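Local structure of dTDP-4-dehydrorhamnose reductase (Sulfolobus tokodaii, 2GGS) at residues Lys28-Ser33 / Gly38-Leu43; Gly13-Arg18 / Ile154-Gly159; Lys72-Lys77 / Trp240-Pro245. The protein probably acts as a dTDP-4-dehydrorhamnose reductase, an oxidoreductase of the NADP-binding Rossmann superfamily, and binds NADPH. All blocks are in the same frame, centred on the assembly; numbering follows the deposited sequence.

Overall arrangement
The three contacts lie in one chain built on a seven-stranded parallel Rossmann sheet. Contact 1 pairs strands 26-30 and 39-40 at one border of that sheet. Contact 2 joins helix 11-20 to the loop after strand 147-151. Residues 28-43 lie between its two segments, so contact 1 is nested inside the loop that contact 2 closes. Their centres are about 16 Å apart, and they touch through K28 and S17. Together they hold the adenosine end and the diphosphate of NADPH. Contact 3 ties helix 70-75 to a loop after strand 231-234. Its centre is about 25 Å from that of contact 1 and about 23 Å from that of contact 2. It is packing away from the cofactor.

Contact 1. Residues Lys28-Ser33 / Gly38-Leu43; sequences KVYNSS and GYKLDL. With NDP (NADPH dihydro-nicotinamide-adenine-dinucleotide phosphate), chain C.
Y30 and Y39 take part in a parallel strand pairing at the border of the main sheet, where strand 39-40 is the outermost strand next to 26-30. Y39 N donates to K28 O, Y30 N to Y39 O and L41 N to Y30 O, at 2.8 to 2.9 Å. V29 lies on one face of the sheet with Y39. Its CG1 meets L41 CB at 3.8 Å, and F52 of helix 46-56 packs on V29 and L41. Y30 and K40 lie on the other face. The Y30 side chain stands between its own backbone N and carbonyl carbon (chi1 65°), which swings the ring over the partner strand. The ring's edge meets G38, while K40 lies over one face and the two side chains cross at about a right angle. A side chain at G38 would run into the ring. K40 is extended until its last torsion, where it bends so that NZ reaches N31 O at 2.6 Å, from above the carbonyl plane.

Past the paired residues the segments part at the C-terminal ends of their strands, the edge where a Rossmann fold holds its dinucleotide, and take the adenosine end of NADPH between them. The backbone of N31, S32 and S33 grips the 2'-phosphate. N31 N and S33 N both donate to O1X of NADPH. S32 N donates to O3X of NADPH at 2.8 Å. This phosphate distinguishes NADPH from NADH. The other segment reads the adenine edge. L43 N donates to N1A of NADPH at 2.9 Å. The N6A amino group of NADPH donates to D42 OD1 at 3.0 Å. D42 OD1 is also hydrogen-bonded to T44. The N31 amide lies beside the D42 carboxylate, their planes 45° apart, and N31 ND2 approaches C6A of the adenine.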
loop_
_atom_site.group_PDB
_atom_site.type_symbol
_atom_site.label_atom_id
_atom_site.label_comp_id
_atom_site.label_asym_id
_atom_site.label_seq_id
_atom_site.Cartn_x
_atom_site.Cartn_y
_atom_site.Cartn_z
ATOM N N LYS A 28 -2.770 12.716 -12.076
ATOM C CA LYS A 28 -1.990 12.504 -10.841
ATOM C C LYS A 28 -2.460 13.444 -9.747
ATOM O O LYS A 28 -2.364 14.652 -9.937
ATOM C CB LYS A 28 -0.489 12.744 -11.107
ATOM C CG LYS A 28 0.087 11.850 -12.222
ATOM C CD LYS A 28 1.561 12.101 -12.449
ATOM C CE LYS A 28 1.804 13.333 -13.251
ATOM N NZ LYS A 28 3.083 13.103 -13.995
ATOM N N VAL A 29 -2.945 12.892 -8.629
ATOM C CA VAL A 29 -3.428 13.722 -7.494
ATOM C C VAL A 29 -2.470 13.678 -6.305
ATOM O O VAL A 29 -2.043 12.597 -5.866
ATOM C CB VAL A 29 -4.886 13.321 -7.079
ATOM C CG1 VAL A 29 -5.279 13.919 -5.699
ATOM C CG2 VAL A 29 -5.895 13.802 -8.142
ATOM N N TYR A 30 -2.151 14.850 -5.734
ATOM C CA TYR A 30 -1.320 14.904 -4.566
ATOM C C TYR A 30 -2.042 15.853 -3.614
ATOM O O TYR A 30 -3.035 16.455 -4.010
ATOM C CB TYR A 30 0.072 15.431 -4.906
ATOM C CG TYR A 30 0.075 16.893 -5.384
ATOM C CD1 TYR A 30 0.217 17.949 -4.465
ATOM C CD2 TYR A 30 -0.048 17.194 -6.732
ATOM C CE1 TYR A 30 0.235 19.288 -4.907
ATOM C CE2 TYR A 30 -0.035 18.513 -7.184
ATOM C CZ TYR A 30 0.100 19.542 -6.268
ATOM O OH TYR A 30 0.099 20.837 -6.742
ATOM N N ASN A 31 -1.565 15.931 -2.381
ATOM C CA ASN A 31 -2.139 16.863 -1.420
ATOM C C ASN A 31 -0.983 17.728 -0.891
ATOM O O ASN A 31 -0.727 18.824 -1.406
ATOM C CB ASN A 31 -2.844 16.070 -0.324
ATOM C CG ASN A 31 -3.560 16.950 0.703
ATOM O OD1 ASN A 31 -4.008 18.052 0.390
ATOM N ND2 ASN A 31 -3.668 16.445 1.932
ATOM N N SER A 32 -0.248 17.200 0.072
ATOM C CA SER A 32 0.867 17.934 0.679
ATOM C C SER A 32 2.142 17.989 -0.196
ATOM O O SER A 32 2.926 18.963 -0.132
ATOM C CB SER A 32 1.184 17.355 2.049
ATOM O OG SER A 32 2.240 18.095 2.647
ATOM N N SER A 33 2.357 16.945 -1.003
ATOM C CA SER A 33 3.655 16.756 -1.682
ATOM C C SER A 33 3.504 16.934 -3.181
ATOM O O SER A 33 3.060 16.041 -3.896
ATOM C CB SER A 33 4.259 15.406 -1.275
ATOM O OG SER A 33 5.487 15.173 -1.941
ATOM N N GLY A 38 0.923 17.365 -11.554
ATOM C CA GLY A 38 -0.150 16.873 -10.694
ATOM C C GLY A 38 -1.243 17.893 -10.397
ATOM O O GLY A 38 -1.137 19.078 -10.760
ATOM N N TYR A 39 -2.282 17.419 -9.723
ATOM C CA TYR A 39 -3.408 18.232 -9.284
ATOM C C TYR A 39 -3.488 18.121 -7.793
ATOM O O TYR A 39 -3.487 17.008 -7.232
ATOM C CB TYR A 39 -4.728 17.714 -9.864
ATOM C CG TYR A 39 -4.821 17.855 -11.346
ATOM C CD1 TYR A 39 -5.462 18.952 -11.913
ATOM C CD2 TYR A 39 -4.279 16.888 -12.193
ATOM C CE1 TYR A 39 -5.540 19.087 -13.286
ATOM C CE2 TYR A 39 -4.362 17.008 -13.578
ATOM C CZ TYR A 39 -4.999 18.107 -14.116
ATOM O OH TYR A 39 -5.086 18.245 -15.490
ATOM N N LYS A 40 -3.574 19.273 -7.130
ATOM C CA LYS A 40 -3.662 19.277 -5.702
ATOM C C LYS A 40 -5.112 19.043 -5.276
ATOM O O LYS A 40 -6.023 19.740 -5.735
ATOM C CB LYS A 40 -3.199 20.638 -5.160
ATOM C CG LYS A 40 -3.019 20.598 -3.674
ATOM C CD LYS A 40 -2.701 22.003 -3.093
ATOM C CE LYS A 40 -2.579 21.943 -1.595
ATOM N NZ LYS A 40 -1.259 21.383 -1.141
ATOM N N LEU A 41 -5.322 18.075 -4.383
ATOM C CA LEU A 41 -6.673 17.727 -3.918
ATOM C C LEU A 41 -6.612 16.977 -2.608
ATOM O O LEU A 41 -5.953 15.907 -2.479
ATOM C CB LEU A 41 -7.471 16.950 -4.994
ATOM C CG LEU A 41 -8.864 16.435 -4.644
ATOM C CD1 LEU A 41 -9.834 17.606 -4.528
ATOM C CD2 LEU A 41 -9.329 15.502 -5.742
ATOM N N ASP A 42 -7.294 17.527 -1.620
ATOM C CA ASP A 42 -7.466 16.866 -0.344
ATOM C C ASP A 42 -8.685 15.985 -0.438
ATOM O O ASP A 42 -9.822 16.476 -0.547
ATOM C CB ASP A 42 -7.668 17.905 0.777
ATOM C CG ASP A 42 -7.713 17.280 2.162
ATOM O OD1 ASP A 42 -8.041 16.063 2.306
ATOM O OD2 ASP A 42 -7.423 18.014 3.152
ATOM N N LEU A 43 -8.468 14.670 -0.374
ATOM C CA LEU A 43 -9.559 13.692 -0.481
ATOM C C LEU A 43 -10.590 13.748 0.670
ATOM O O LEU A 43 -11.673 13.163 0.549
ATOM C CB LEU A 43 -8.992 12.277 -0.585
ATOM C CG LEU A 43 -8.866 11.717 -2.001
ATOM C CD1 LEU A 43 -8.145 12.663 -2.966
ATOM C CD2 LEU A 43 -8.221 10.331 -1.985
HETATM P PA NDP C . 2.569 6.763 1.101
HETATM O O1A NDP C . 2.553 7.092 2.535
HETATM O O2A NDP C . 3.913 6.838 0.480
HETATM O O5B NDP C . 1.592 7.688 0.272
HETATM C C5B NDP C . 0.369 8.131 0.832
HETATM C C4B NDP C . -0.297 8.938 -0.253
HETATM O O4B NDP C . -1.603 9.283 0.215
HETATM C C3B NDP C . 0.464 10.201 -0.622
HETATM O O3B NDP C . 0.417 10.359 -2.014
HETATM C C2B NDP C . -0.385 11.279 0.065
HETATM O O2B NDP C . -0.268 12.465 -0.662
HETATM C C1B NDP C . -1.768 10.660 -0.088
HETATM N N9A NDP C . -2.721 11.252 0.856
HETATM C C8A NDP C . -2.746 11.097 2.209
HETATM N N7A NDP C . -3.778 11.839 2.705
HETATM C C5A NDP C . -4.380 12.448 1.669
HETATM C C6A NDP C . -5.466 13.328 1.590
HETATM N N6A NDP C . -6.054 13.798 2.726
HETATM N N1A NDP C . -5.802 13.787 0.346
HETATM C C2A NDP C . -5.144 13.413 -0.820
HETATM N N3A NDP C . -4.070 12.562 -0.729
HETATM C C4A NDP C . -3.709 12.106 0.493
HETATM O O3 NDP C . 1.855 5.307 1.047
HETATM P PN NDP C . 2.261 4.056 0.098
HETATM O O1N NDP C . 2.527 4.420 -1.276
HETATM O O2N NDP C . 3.273 3.351 0.918
HETATM O O5D NDP C . 0.914 3.202 0.221
HETATM C C5D NDP C . 0.032 3.085 -0.890
HETATM C C4D NDP C . -1.218 2.292 -0.530
HETATM O O4D NDP C . -0.820 1.004 -0.124
HETATM C C3D NDP C . -2.031 2.875 0.622
HETATM O O3D NDP C . -3.357 2.539 0.314
HETATM C C2D NDP C . -1.566 2.095 1.828
HETATM O O2D NDP C . -2.561 2.099 2.837
HETATM C C1D NDP C . -1.360 0.710 1.167
HETATM N N1N NDP C . -0.423 -0.104 1.949
HETATM C C2N NDP C . 0.764 0.468 2.321
HETATM C C3N NDP C . 1.785 -0.279 2.891
HETATM C C7N NDP C . 3.058 0.406 3.272
HETATM O O7N NDP C . 3.994 -0.294 4.058
HETATM N N7N NDP C . 3.280 1.658 2.879
HETATM C C4N NDP C . 1.609 -1.767 3.135
HETATM C C5N NDP C . 0.258 -2.304 2.727
HETATM C C6N NDP C . -0.682 -1.446 2.142
HETATM P P2B NDP C . 0.681 13.724 -0.145
HETATM O O1X NDP C . 0.844 14.505 -1.386
HETATM O O2X NDP C . 1.954 13.178 0.407
HETATM O O3X NDP C . -0.049 14.510 0.975
#

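Contact 2. Residues Gly13-Arg18 / Ile154-Gly159; sequences GIELSR and IFRNKG. With NDP (NADPH dihydro-nicotinamide-adenine-dinucleotide phosphate), chain C.
E15 OE1 is gripped by two nitrogens of R18, NE at 2.9 Å and NH2 at 2.8 Å, while the other oxygen of E15 reaches across to R156. R156 NE donates to E15 OE2 at 2.7 Å in a nearly straight bond (174°). E15 OE2 takes this N-H on its anti lone pair, the one turned away from OE1, and the carboxylate and guanidinium planes are nearly coplanar. With chi1 at -175° and an extended chain from CG to NE, R156 spans the gap and brings its head group to the helix. I14 CG2 lies over one face of that guanidinium, 3.7 Å from R156 NH2. At its edge, R156 NH1 donates to N157 OD1 at 3.1 Å. Both arginines would probably lose their shared anion with an alanine at E15, and the R156 head group would be freer to turn. A190 and other residues of helix 186-199 pack against E15. Further along the loop, K158 NZ donates to O1A of the NADPH diphosphate at 2.8 Å, and I154 CD1 touches the nicotinamide ribose. The E15-R18-R156 salt-bridge network joins helix 11-20, the first helix of the Rossmann fold, to a loop that lines the cofactor pocket.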
loop_
_atom_site.group_PDB
_atom_site.type_symbol
_atom_site.label_atom_id
_atom_site.label_comp_id
_atom_site.label_asym_id
_atom_site.label_seq_id
_atom_site.Cartn_x
_atom_site.Cartn_y
_atom_site.Cartn_z
ATOM N N GLY A 13 2.236 5.450 -5.755
ATOM C CA GLY A 13 1.770 6.374 -6.768
ATOM C C GLY A 13 2.848 6.865 -7.715
ATOM O O GLY A 13 2.604 6.976 -8.885
ATOM N N ILE A 14 4.035 7.190 -7.197
ATOM C CA ILE A 14 5.171 7.611 -8.051
ATOM C C ILE A 14 5.443 6.561 -9.126
ATOM O O ILE A 14 5.580 6.888 -10.301
ATOM C CB ILE A 14 6.407 7.912 -7.239
ATOM C CG1 ILE A 14 6.138 9.195 -6.437
ATOM C CG2 ILE A 14 7.661 8.137 -8.162
ATOM C CD1 ILE A 14 7.119 9.472 -5.349
ATOM N N GLU A 15 5.514 5.309 -8.669
ATOM C CA GLU A 15 5.822 4.206 -9.550
ATOM C C GLU A 15 4.682 3.918 -10.538
ATOM O O GLU A 15 4.942 3.685 -11.728
ATOM C CB GLU A 15 6.240 2.977 -8.737
ATOM C CG GLU A 15 7.534 3.226 -7.917
ATOM C CD GLU A 15 8.713 3.623 -8.771
ATOM O OE1 GLU A 15 8.870 3.064 -9.886
ATOM O OE2 GLU A 15 9.517 4.491 -8.335
ATOM N N LEU A 16 3.435 3.939 -10.068
ATOM C CA LEU A 16 2.286 3.847 -10.972
ATOM C C LEU A 16 2.318 4.913 -12.058
ATOM O O LEU A 16 2.087 4.636 -13.217
ATOM C CB LEU A 16 0.966 3.986 -10.199
ATOM C CG LEU A 16 0.525 2.821 -9.317
ATOM C CD1 LEU A 16 -0.666 3.128 -8.390
ATOM C CD2 LEU A 16 0.196 1.619 -10.229
ATOM N N SER A 17 2.565 6.163 -11.662
ATOM C CA SER A 17 2.648 7.241 -12.629
ATOM C C SER A 17 3.688 6.950 -13.729
ATOM O O SER A 17 3.424 7.141 -14.909
ATOM C CB SER A 17 2.969 8.539 -11.894
ATOM O OG SER A 17 1.818 8.889 -11.140
ATOM N N ARG A 18 4.858 6.474 -13.308
ATOM C CA ARG A 18 5.999 6.239 -14.188
ATOM C C ARG A 18 5.587 5.219 -15.238
ATOM O O ARG A 18 5.806 5.418 -16.449
ATOM C CB ARG A 18 7.186 5.730 -13.364
ATOM C CG ARG A 18 8.466 5.529 -14.194
ATOM C CD ARG A 18 9.664 5.143 -13.316
ATOM N NE ARG A 18 9.473 3.907 -12.555
ATOM C CZ ARG A 18 9.507 2.669 -13.058
ATOM N NH1 ARG A 18 9.771 2.452 -14.349
ATOM N NH2 ARG A 18 9.300 1.633 -12.252
ATOM N N ILE A 154 4.956 -2.161 1.456
ATOM C CA ILE A 154 5.455 -1.407 0.312
ATOM C C ILE A 154 6.683 -0.616 0.694
ATOM O O ILE A 154 6.651 0.161 1.661
ATOM C CB ILE A 154 4.419 -0.403 -0.265
ATOM C CG1 ILE A 154 3.130 -1.126 -0.697
ATOM C CG2 ILE A 154 5.014 0.343 -1.469
ATOM C CD1 ILE A 154 2.035 -0.135 -1.210
ATOM N N PHE A 155 7.733 -0.762 -0.110
ATOM C CA PHE A 155 8.958 0.014 0.125
ATOM C C PHE A 155 9.538 0.668 -1.109
ATOM O O PHE A 155 9.495 0.148 -2.210
ATOM C CB PHE A 155 10.016 -0.806 0.863
ATOM C CG PHE A 155 10.587 -1.961 0.036
ATOM C CD1 PHE A 155 10.030 -3.229 0.152
ATOM C CD2 PHE A 155 11.674 -1.766 -0.810
ATOM C CE1 PHE A 155 10.521 -4.307 -0.605
ATOM C CE2 PHE A 155 12.205 -2.852 -1.565
ATOM C CZ PHE A 155 11.627 -4.117 -1.459
ATOM N N ARG A 156 10.062 1.890 -0.928
ATOM C CA ARG A 156 10.665 2.638 -2.002
ATOM C C ARG A 156 11.630 3.580 -1.284
ATOM O O ARG A 156 12.728 3.158 -0.901
ATOM C CB ARG A 156 9.620 3.399 -2.824
ATOM C CG ARG A 156 10.187 4.103 -4.043
ATOM C CD ARG A 156 9.136 4.894 -4.809
ATOM N NE ARG A 156 9.767 5.596 -5.905
ATOM C CZ ARG A 156 10.380 6.772 -5.772
ATOM N NH1 ARG A 156 10.402 7.377 -4.588
ATOM N NH2 ARG A 156 10.974 7.346 -6.815
ATOM N N ASN A 157 11.189 4.814 -1.052
ATOM C CA ASN A 157 11.973 5.780 -0.272
ATOM C C ASN A 157 11.658 5.751 1.232
ATOM O O ASN A 157 12.298 6.461 2.037
ATOM C CB ASN A 157 11.670 7.179 -0.821
ATOM C CG ASN A 157 10.176 7.437 -0.890
ATOM O OD1 ASN A 157 9.453 6.822 -1.670
ATOM N ND2 ASN A 157 9.704 8.360 -0.074
ATOM N N LYS A 158 10.650 4.987 1.639
ATOM C CA LYS A 158 10.478 4.710 3.058
ATOM C C LYS A 158 10.117 3.222 3.261
ATOM O O LYS A 158 10.418 2.416 2.390
ATOM C CB LYS A 158 9.490 5.681 3.715
ATOM C CG LYS A 158 8.122 5.613 3.163
ATOM C CD LYS A 158 7.200 6.614 3.854
ATOM C CE LYS A 158 5.775 6.550 3.278
ATOM N NZ LYS A 158 4.869 7.564 3.993
ATOM N N GLY A 159 9.536 2.868 4.402
ATOM C CA GLY A 159 9.256 1.450 4.682
ATOM C C GLY A 159 10.483 0.888 5.371
ATOM O O GLY A 159 11.510 1.550 5.459
HETATM P PA NDP C . 2.569 6.763 1.101
HETATM O O1A NDP C . 2.553 7.092 2.535
HETATM O O2A NDP C . 3.913 6.838 0.480
HETATM O O5B NDP C . 1.592 7.688 0.272
HETATM C C5B NDP C . 0.369 8.131 0.832
HETATM C C4B NDP C . -0.297 8.938 -0.253
HETATM O O4B NDP C . -1.603 9.283 0.215
HETATM C C3B NDP C . 0.464 10.201 -0.622
HETATM O O3B NDP C . 0.417 10.359 -2.014
HETATM C C2B NDP C . -0.385 11.279 0.065
HETATM O O2B NDP C . -0.268 12.465 -0.662
HETATM C C1B NDP C . -1.768 10.660 -0.088
HETATM N N9A NDP C . -2.721 11.252 0.856
HETATM C C8A NDP C . -2.746 11.097 2.209
HETATM N N7A NDP C . -3.778 11.839 2.705
HETATM C C5A NDP C . -4.380 12.448 1.669
HETATM C C6A NDP C . -5.466 13.328 1.590
HETATM N N6A NDP C . -6.054 13.798 2.726
HETATM N N1A NDP C . -5.802 13.787 0.346
HETATM C C2A NDP C . -5.144 13.413 -0.820
HETATM N N3A NDP C . -4.070 12.562 -0.729
HETATM C C4A NDP C . -3.709 12.106 0.493
HETATM O O3 NDP C . 1.855 5.307 1.047
HETATM P PN NDP C . 2.261 4.056 0.098
HETATM O O1N NDP C . 2.527 4.420 -1.276
HETATM O O2N NDP C . 3.273 3.351 0.918
HETATM O O5D NDP C . 0.914 3.202 0.221
HETATM C C5D NDP C . 0.032 3.085 -0.890
HETATM C C4D NDP C . -1.218 2.292 -0.530
HETATM O O4D NDP C . -0.820 1.004 -0.124
HETATM C C3D NDP C . -2.031 2.875 0.622
HETATM O O3D NDP C . -3.357 2.539 0.314
HETATM C C2D NDP C . -1.566 2.095 1.828
HETATM O O2D NDP C . -2.561 2.099 2.837
HETATM C C1D NDP C . -1.360 0.710 1.167
HETATM N N1N NDP C . -0.423 -0.104 1.949
HETATM C C2N NDP C . 0.764 0.468 2.321
HETATM C C3N NDP C . 1.785 -0.279 2.891
HETATM C C7N NDP C . 3.058 0.406 3.272
HETATM O O7N NDP C . 3.994 -0.294 4.058
HETATM N N7N NDP C . 3.280 1.658 2.879
HETATM C C4N NDP C . 1.609 -1.767 3.135
HETATM C C5N NDP C . 0.258 -2.304 2.727
HETATM C C6N NDP C . -0.682 -1.446 2.142
HETATM P P2B NDP C . 0.681 13.724 -0.145
HETATM O O1X NDP C . 0.844 14.505 -1.386
HETATM O O2X NDP C . 1.954 13.178 0.407
HETATM O O3X NDP C . -0.049 14.510 0.975
#

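Contact 3. Residues Lys72-Lys77 / Trp240-Pro245; sequences KCEIEK and WIAKRP
E74 and A242 mark the closest backbone approach, with CA atoms 5.9 Å apart. Segment 72-77 is the end of helix 70-75 and the start of helix 77-97. Segment 240-245 is an irregular loop after strand 231-234. The contact is therefore helix-to-loop packing that joins helix 70-75 of the Rossmann fold to a late loop of the chain.

E74 meets both I241 and A242. Its CG is anti to the backbone N (chi1 -164°), and a bend at the next torsion lays the chain along the loop. The aliphatic part of E74 slides past I241 in the opposite direction, with E74 CG 3.8 Å from I241 CG2. The carboxylate then passes A242, whose CB is 3.5 Å from E74 OE1. OE1 is hydrogen-bonded to the backbone N of Y129. OE2 reaches the loop indirectly: a water donates to E74 OE2 at 2.7 Å and accepts from K243 N at 2.9 Å. I75 adds a looser apolar touch, with its CD1 4.1 Å from I241 CD1. The side chains of I75 and I241 cross at about a right angle, and both residues are exposed.

Helix 70-75 also holds the loop through D71, whose OD1 accepts from the backbone N of I241 and A242 and forms a salt bridge with R244. Within the loop, the R244 guanidinium lies over one face of the W240 indole, its CZ 3.5 Å above the ring plane. R244 NH1 also donates to A242 O at 3.0 Å, approaching from above the carbonyl plane.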
loop_
_atom_site.group_PDB
_atom_site.type_symbol
_atom_site.label_atom_id
_atom_site.label_comp_id
_atom_site.label_asym_id
_atom_site.label_seq_id
_atom_site.Cartn_x
_atom_site.Cartn_y
_atom_site.Cartn_z
ATOM N N LYS A 72 0.596 7.065 14.261
ATOM C CA LYS A 72 -0.244 8.248 14.132
ATOM C C LYS A 72 -1.713 7.859 14.000
ATOM O O LYS A 72 -2.566 8.451 14.657
ATOM C CB LYS A 72 0.193 9.093 12.958
ATOM C CG LYS A 72 1.388 9.965 13.325
ATOM C CD LYS A 72 1.689 11.033 12.276
ATOM C CE LYS A 72 2.941 11.823 12.675
ATOM N NZ LYS A 72 3.986 10.955 13.303
ATOM N N CYS A 73 -2.005 6.819 13.199
ATOM C CA CYS A 73 -3.401 6.350 13.067
ATOM C C CYS A 73 -3.994 5.920 14.423
ATOM O O CYS A 73 -5.206 6.028 14.625
ATOM C CB CYS A 73 -3.528 5.187 12.056
ATOM S SG CYS A 73 -3.308 5.605 10.360
ATOM N N GLU A 74 -3.161 5.400 15.325
ATOM C CA GLU A 74 -3.636 4.858 16.589
ATOM C C GLU A 74 -4.123 5.960 17.525
ATOM O O GLU A 74 -5.065 5.738 18.292
ATOM C CB GLU A 74 -2.536 4.019 17.272
ATOM C CG GLU A 74 -3.020 3.119 18.366
ATOM C CD GLU A 74 -3.721 1.850 17.848
ATOM O OE1 GLU A 74 -3.800 1.666 16.628
ATOM O OE2 GLU A 74 -4.194 1.039 18.664
ATOM N N ILE A 75 -3.483 7.124 17.435
ATOM C CA ILE A 75 -3.848 8.305 18.245
ATOM C C ILE A 75 -4.878 9.194 17.527
ATOM O O ILE A 75 -5.881 9.624 18.143
ATOM C CB ILE A 75 -2.629 9.192 18.585
ATOM C CG1 ILE A 75 -1.407 8.389 19.033
ATOM C CG2 ILE A 75 -3.002 10.239 19.647
ATOM C CD1 ILE A 75 -0.069 9.000 18.514
ATOM N N GLU A 76 -4.655 9.465 16.242
ATOM C CA GLU A 76 -5.526 10.371 15.516
ATOM C C GLU A 76 -6.527 9.594 14.701
ATOM O O GLU A 76 -6.553 9.686 13.452
ATOM C CB GLU A 76 -4.725 11.327 14.658
ATOM C CG GLU A 76 -3.670 12.054 15.471
ATOM C CD GLU A 76 -2.618 12.574 14.591
ATOM O OE1 GLU A 76 -2.984 13.049 13.503
ATOM O OE2 GLU A 76 -1.422 12.489 14.962
ATOM N N LYS A 77 -7.388 8.886 15.431
ATOM C CA LYS A 77 -8.339 7.946 14.802
ATOM C C LYS A 77 -9.313 8.655 13.890
ATOM O O LYS A 77 -9.599 8.165 12.794
ATOM C CB LYS A 77 -9.064 7.074 15.837
ATOM C CG LYS A 77 -8.136 6.236 16.740
ATOM C CD LYS A 77 -8.904 5.076 17.409
ATOM C CE LYS A 77 -7.980 4.201 18.244
ATOM N NZ LYS A 77 -7.498 4.962 19.421
ATOM N N TRP A 240 6.831 2.221 19.741
ATOM C CA TRP A 240 5.582 1.886 19.042
ATOM C C TRP A 240 4.361 2.131 19.929
ATOM O O TRP A 240 4.344 1.734 21.105
ATOM C CB TRP A 240 5.600 0.431 18.542
ATOM C CG TRP A 240 6.293 0.261 17.204
ATOM C CD1 TRP A 240 6.938 1.227 16.502
ATOM C CD2 TRP A 240 6.435 -0.950 16.443
ATOM N NE1 TRP A 240 7.459 0.711 15.336
ATOM C CE2 TRP A 240 7.160 -0.626 15.278
ATOM C CE3 TRP A 240 6.013 -2.276 16.630
ATOM C CZ2 TRP A 240 7.466 -1.577 14.283
ATOM C CZ3 TRP A 240 6.322 -3.231 15.634
ATOM C CH2 TRP A 240 7.040 -2.870 14.484
ATOM N N ILE A 241 3.368 2.829 19.380
ATOM C CA ILE A 241 2.079 3.001 20.053
ATOM C C ILE A 241 1.138 1.844 19.677
ATOM O O ILE A 241 0.555 1.200 20.546
ATOM C CB ILE A 241 1.426 4.392 19.761
ATOM C CG1 ILE A 241 2.253 5.532 20.370
ATOM C CG2 ILE A 241 0.009 4.461 20.316
ATOM C CD1 ILE A 241 3.002 6.371 19.367
ATOM N N ALA A 242 1.003 1.574 18.385
ATOM C CA ALA A 242 0.084 0.522 17.929
ATOM C C ALA A 242 0.688 -0.882 18.009
ATOM O O ALA A 242 1.900 -1.035 17.926
ATOM C CB ALA A 242 -0.375 0.827 16.502
ATOM N N LYS A 243 -0.158 -1.895 18.174
ATOM C CA LYS A 243 0.276 -3.292 18.111
ATOM C C LYS A 243 0.384 -3.674 16.643
ATOM O O LYS A 243 -0.476 -3.277 15.857
ATOM C CB LYS A 243 -0.722 -4.193 18.805
ATOM C CG LYS A 243 -0.704 -4.116 20.340
ATOM C CD LYS A 243 -2.106 -4.328 20.975
ATOM C CE LYS A 243 -2.921 -3.011 21.174
ATOM N NZ LYS A 243 -2.169 -1.937 21.918
ATOM N N ARG A 244 1.454 -4.374 16.266
ATOM C CA ARG A 244 1.581 -4.921 14.890
ATOM C C ARG A 244 1.167 -6.384 14.888
ATOM O O ARG A 244 1.426 -7.083 15.863
ATOM C CB ARG A 244 3.027 -4.788 14.390
ATOM C CG ARG A 244 3.367 -3.483 13.656
ATOM C CD ARG A 244 3.097 -2.236 14.492
ATOM N NE ARG A 244 3.674 -1.063 13.829
ATOM C CZ ARG A 244 3.769 0.137 14.417
ATOM N NH1 ARG A 244 3.309 0.303 15.659
ATOM N NH2 ARG A 244 4.303 1.163 13.769
ATOM N N PRO A 245 0.538 -6.859 13.789
ATOM C CA PRO A 245 0.218 -8.296 13.672
ATOM C C PRO A 245 1.497 -9.126 13.630
ATOM O O PRO A 245 2.469 -8.732 13.005
ATOM C CB PRO A 245 -0.566 -8.392 12.341
ATOM C CG PRO A 245 -0.170 -7.154 11.572
ATOM C CD PRO A 245 0.080 -6.085 12.613
HETATM O O HOH W 1 -2.977 -1.369 18.376
#